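Local atomic coordinates of glycerol dehydrogenase (Bacillus coagulans, PDB entry 6CSJ), a protein that probably catalyses the NAD-dependent oxidation of glycerol, and in this engineered double mutant also has an acquired D-lactate dehydrogenase activity. Residues G65-K70 with G93-D98; S69-E74 with Y131-E136. The protein carries 2 engineered substitutions. All coordinates share one frame; numbering follows the deposited sequence.

Contact 1. Residues G65-K70 with G93-D98; sequences GGECSK and GGKTLD
Glu67 and Lys95 form the salt bridge of this contact. The ammonium NZ of Lys95 donates to OE2 of Glu67 at 3.0 Å. It comes in on the syn lone pair, the side facing the other oxygen, but OE1 of Glu67 stays 3.9 Å from NZ of Lys95, so one oxygen does the gripping. Glu67 starts with its CB pointing away from the helix. A bend at chi2 (61°) folds the carboxylate back, and there OE2 also accepts a weak bond from the backbone N of Cys68. The Lys95 chain runs out straight and bends only at its last torsion (chi4 -69°), which turns NZ to the acid. The same ammonium has a cation-pi contact with Tyr131. With an alanine in place of this lysine, the Glu67 carboxylate would probably lose its cationic mate and be freer to turn, and the Tyr131 ring would lose its cation.

Lys95 stands in the first turn of helix 94-106, right after the glycines that follow strand 87-92. This glycine-rich turn matches the element that binds the dinucleotide pyrophosphate in iron-containing alcohol dehydrogenases, so a similar role is likely here. The facing loop joins strand 59-63 to helix 70-82 and has an inverse gamma turn centred on Cys68.

The remaining contacts are packing. CD of Lys95 lies 3.4 Å from the carbonyl O of Gly66. Cys68 points at the helix. CB of Cys68 sits 3.6 Å from the carbonyl O of Lys95, which accepts a hydrogen bond from the Thr99 hydroxyl. With SG anti to the backbone N (chi1 -179°), SG of Cys68 reaches CB of Asp98 at 4.0 Å. The Asp98 carboxylate serves another partner, the backbone N of Val129.

Contact 2. Residues S69-E74 with Y131-E136; sequences SKPEIE and YKENGE
Ser69 and Tyr131 bring the two backbones together: their CA atoms are 5.0 Å apart, and CA of Ser69 approaches the carbonyl O of Tyr131 at 3.2 Å in a CA-H...O contact bent to 133° at the hydrogen. Ser69 is the N-cap of helix 70-82. Tyr131 ends strand 127-131, and the chain then makes a type I beta turn from Lys132 to Gly135. The backbone bond from Gly135 N to Lys132 O closes this turn. Lys132 N also bonds to Glu136 O, as the chain heads into strand 137-142. The contact thus sets the tip of a beta hairpin against the start of a helix.

The Ser69 side chain faces two ways. Its CB packs on the carbonyl O of Tyr131. Its OG stands between the backbone N and the carbonyl carbon (chi1 66°), where it can accept from Glu72 N. The capping bond from Glu72 N to OG of Ser69 is weak, at 3.3 Å, though fairly straight (160°). CG of Glu133 comes to 4.0 Å from OG of Ser69.

Glu133 then passes on to Pro71. Its chain is extended beyond CG, which carries the carboxylate over to the proline ring. CD of Glu133 lies 3.6 Å from CG of Pro71. OE2 of Glu133 lies 3.6 Å from CB of Pro71. The carboxylate end crosses the CB-CG side of the ring obliquely, in plain van der Waals contact at the surface.

The segments therefore meet by packing and one CA-H...O contact, without a conventional hydrogen bond or salt bridge between them. The Glu133 carboxylate lies beside the first turn of the helix, on CH groups and not amide N-H groups, so help to its charge from the helix N-terminus is probably slight.

Overall arrangement
Contacts 1 and 2 lie side by side, their centres about 8 Å apart, and share Ser69 and Lys70. Along the chain, loop 65-70 comes first and runs into helix 70-82. Helix 94-106 and the hairpin turn 131-136 follow. Strands 59-63 and 87-92, which precede the two helices, belong to the parallel sheet of the Rossmann-like nucleotide-binding domain. The hairpin belongs to a separate two-stranded antiparallel sheet. A probable backbone hydrogen bond from Tyr131 N to Cys68 O, at 2.8 Å, joins the contacts directly. One loop thus links the glycine-rich turn of contact 1, a likely cofactor-binding element, to the more exposed hairpin of contact 2.

Contact 1. Residues G65-K70 with G93-D98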
# COMPACT_ATOMS: atom_id res chain seq x y z
N GLY A 65 -13.14 -16.42 -0.71
CA GLY A 65 -12.75 -17.15 -1.92
C GLY A 65 -11.43 -16.73 -2.55
O GLY A 65 -10.89 -17.45 -3.39
N GLY A 66 -10.91 -15.55 -2.18
CA GLY A 66 -9.58 -15.10 -2.60
C GLY A 66 -9.58 -13.92 -3.56
O GLY A 66 -8.54 -13.29 -3.76
N GLU A 67 -10.74 -13.63 -4.16
CA GLU A 67 -10.88 -12.51 -5.10
C GLU A 67 -11.85 -11.47 -4.59
O GLU A 67 -12.95 -11.80 -4.16
CB GLU A 67 -11.36 -13.02 -6.46
CG GLU A 67 -11.28 -11.97 -7.57
CD GLU A 67 -9.85 -11.49 -7.79
OE1 GLU A 67 -9.11 -12.17 -8.51
OE2 GLU A 67 -9.49 -10.43 -7.23
N CYS A 68 -11.43 -10.20 -4.64
CA CYS A 68 -12.30 -9.08 -4.28
C CYS A 68 -13.12 -8.74 -5.52
O CYS A 68 -12.73 -7.88 -6.32
CB CYS A 68 -11.51 -7.86 -3.81
SG CYS A 68 -12.53 -6.45 -3.32
N SER A 69 -14.23 -9.45 -5.67
CA SER A 69 -15.16 -9.26 -6.78
C SER A 69 -16.54 -8.89 -6.26
O SER A 69 -16.82 -9.06 -5.07
CB SER A 69 -15.24 -10.54 -7.61
OG SER A 69 -15.84 -11.58 -6.85
N LYS A 70 -17.39 -8.38 -7.15
CA LYS A 70 -18.77 -8.03 -6.78
C LYS A 70 -19.62 -9.23 -6.32
O LYS A 70 -20.34 -9.12 -5.33
CB LYS A 70 -19.47 -7.28 -7.92
CG LYS A 70 -18.87 -5.91 -8.22
CD LYS A 70 -19.29 -4.89 -7.17
CE LYS A 70 -18.77 -3.53 -7.54
NZ LYS A 70 -19.60 -2.39 -7.05
N GLY A 93 -4.21 -10.31 3.11
CA GLY A 93 -3.68 -9.41 2.09
C GLY A 93 -4.72 -8.43 1.58
O GLY A 93 -5.89 -8.45 2.01
N GLY A 94 -4.28 -7.58 0.65
CA GLY A 94 -5.09 -6.48 0.12
C GLY A 94 -6.46 -6.84 -0.40
O GLY A 94 -7.44 -6.12 -0.13
N LYS A 95 -6.55 -7.96 -1.13
CA LYS A 95 -7.85 -8.41 -1.65
C LYS A 95 -8.85 -8.71 -0.52
O LYS A 95 -10.01 -8.30 -0.60
CB LYS A 95 -7.67 -9.60 -2.58
CG LYS A 95 -7.08 -9.26 -3.95
CD LYS A 95 -6.92 -10.54 -4.78
CE LYS A 95 -6.02 -10.37 -6.00
NZ LYS A 95 -6.64 -9.50 -7.04
N THR A 96 -8.39 -9.38 0.53
CA THR A 96 -9.23 -9.63 1.71
C THR A 96 -9.64 -8.34 2.42
O THR A 96 -10.80 -8.16 2.77
CB THR A 96 -8.53 -10.55 2.74
OG1 THR A 96 -8.12 -11.78 2.11
CG2 THR A 96 -9.46 -10.88 3.89
N LEU A 97 -8.69 -7.45 2.62
CA LEU A 97 -8.94 -6.19 3.35
C LEU A 97 -9.93 -5.33 2.59
O LEU A 97 -10.87 -4.80 3.17
CB LEU A 97 -7.63 -5.41 3.59
CG LEU A 97 -6.51 -6.12 4.36
CD1 LEU A 97 -5.33 -5.20 4.59
CD2 LEU A 97 -7.01 -6.69 5.68
N ASP A 98 -9.73 -5.21 1.28
CA ASP A 98 -10.65 -4.45 0.42
C ASP A 98 -12.06 -5.03 0.39
O ASP A 98 -13.05 -4.29 0.38
CB ASP A 98 -10.07 -4.32 -1.00
CG ASP A 98 -8.85 -3.37 -1.08
OD1 ASP A 98 -8.44 -2.80 -0.04
OD2 ASP A 98 -8.32 -3.20 -2.20

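Contact 2. Residues S69-E74 with Y131-E136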
# COMPACT_ATOMS: atom_id res chain seq x y z
N SER A 69 -14.23 -9.45 -5.67
CA SER A 69 -15.16 -9.26 -6.78
C SER A 69 -16.54 -8.89 -6.26
O SER A 69 -16.82 -9.06 -5.07
CB SER A 69 -15.24 -10.54 -7.61
OG SER A 69 -15.84 -11.58 -6.85
N LYS A 70 -17.39 -8.38 -7.15
CA LYS A 70 -18.77 -8.03 -6.78
C LYS A 70 -19.62 -9.23 -6.32
O LYS A 70 -20.34 -9.12 -5.33
CB LYS A 70 -19.47 -7.28 -7.92
CG LYS A 70 -18.87 -5.91 -8.22
CD LYS A 70 -19.29 -4.89 -7.17
CE LYS A 70 -18.77 -3.53 -7.54
NZ LYS A 70 -19.60 -2.39 -7.05
N PRO A 71 -19.53 -10.39 -7.03
CA PRO A 71 -20.24 -11.59 -6.54
C PRO A 71 -19.81 -12.04 -5.14
O PRO A 71 -20.66 -12.33 -4.30
CB PRO A 71 -19.89 -12.65 -7.58
CG PRO A 71 -19.65 -11.86 -8.83
CD PRO A 71 -18.99 -10.60 -8.38
N GLU A 72 -18.50 -12.09 -4.91
CA GLU A 72 -17.96 -12.47 -3.60
C GLU A 72 -18.32 -11.44 -2.51
O GLU A 72 -18.65 -11.82 -1.39
CB GLU A 72 -16.45 -12.73 -3.69
CG GLU A 72 -15.76 -13.17 -2.40
CD GLU A 72 -16.17 -14.55 -1.88
OE1 GLU A 72 -16.97 -15.25 -2.52
OE2 GLU A 72 -15.67 -14.94 -0.79
N ILE A 73 -18.31 -10.15 -2.85
CA ILE A 73 -18.77 -9.10 -1.92
C ILE A 73 -20.25 -9.25 -1.58
O ILE A 73 -20.63 -9.13 -0.41
CB ILE A 73 -18.47 -7.67 -2.46
CG1 ILE A 73 -16.96 -7.41 -2.46
CG2 ILE A 73 -19.17 -6.59 -1.62
CD1 ILE A 73 -16.52 -6.31 -3.41
N GLU A 74 -21.09 -9.51 -2.59
CA GLU A 74 -22.52 -9.71 -2.37
C GLU A 74 -22.80 -10.95 -1.50
O GLU A 74 -23.61 -10.89 -0.58
CB GLU A 74 -23.30 -9.80 -3.69
CG GLU A 74 -24.83 -9.72 -3.54
CD GLU A 74 -25.61 -10.44 -4.67
OE1 GLU A 74 -25.19 -10.25 -5.82
OE2 GLU A 74 -26.60 -11.19 -4.40
N TYR A 131 -12.14 -6.49 -8.69
CA TYR A 131 -11.76 -7.28 -9.86
C TYR A 131 -12.95 -8.09 -10.34
O TYR A 131 -13.87 -8.38 -9.58
CB TYR A 131 -10.62 -8.23 -9.50
CG TYR A 131 -9.36 -7.51 -9.07
CD1 TYR A 131 -9.23 -7.02 -7.76
CD2 TYR A 131 -8.32 -7.29 -9.96
CE1 TYR A 131 -8.10 -6.34 -7.37
CE2 TYR A 131 -7.17 -6.61 -9.57
CZ TYR A 131 -7.07 -6.14 -8.28
OH TYR A 131 -5.94 -5.47 -7.91
N LYS A 132 -12.95 -8.47 -11.62
CA LYS A 132 -13.85 -9.50 -12.13
C LYS A 132 -13.44 -10.84 -11.52
O LYS A 132 -12.32 -10.99 -11.03
CB LYS A 132 -13.76 -9.59 -13.65
CG LYS A 132 -14.28 -8.39 -14.42
CD LYS A 132 -14.15 -8.58 -15.92
CE LYS A 132 -15.30 -7.91 -16.73
NZ LYS A 132 -15.55 -6.46 -16.46
N GLU A 133 -14.33 -11.82 -11.58
CA GLU A 133 -14.07 -13.15 -11.00
C GLU A 133 -12.87 -13.85 -11.65
O GLU A 133 -12.21 -14.65 -10.99
CB GLU A 133 -15.30 -14.05 -11.09
CG GLU A 133 -16.51 -13.54 -10.32
CD GLU A 133 -17.74 -14.39 -10.53
OE1 GLU A 133 -18.32 -14.34 -11.64
OE2 GLU A 133 -18.15 -15.08 -9.57
N ASN A 134 -12.59 -13.55 -12.92
CA ASN A 134 -11.43 -14.11 -13.62
C ASN A 134 -10.08 -13.46 -13.27
O ASN A 134 -9.04 -13.93 -13.73
CB ASN A 134 -11.66 -14.11 -15.14
CG ASN A 134 -11.67 -12.72 -15.75
OD1 ASN A 134 -11.81 -11.71 -15.05
ND2 ASN A 134 -11.53 -12.65 -17.07
N GLY A 135 -10.09 -12.37 -12.50
CA GLY A 135 -8.85 -11.73 -12.03
C GLY A 135 -8.51 -10.40 -12.67
O GLY A 135 -7.59 -9.73 -12.22
N GLU A 136 -9.24 -10.00 -13.72
CA GLU A 136 -8.99 -8.72 -14.39
C GLU A 136 -9.56 -7.54 -13.59
O GLU A 136 -10.59 -7.67 -12.94
CB GLU A 136 -9.60 -8.72 -15.79
CG GLU A 136 -8.94 -9.72 -16.75
CD GLU A 136 -9.54 -9.72 -18.13
OE1 GLU A 136 -9.83 -8.62 -18.65
OE2 GLU A 136 -9.71 -10.82 -18.71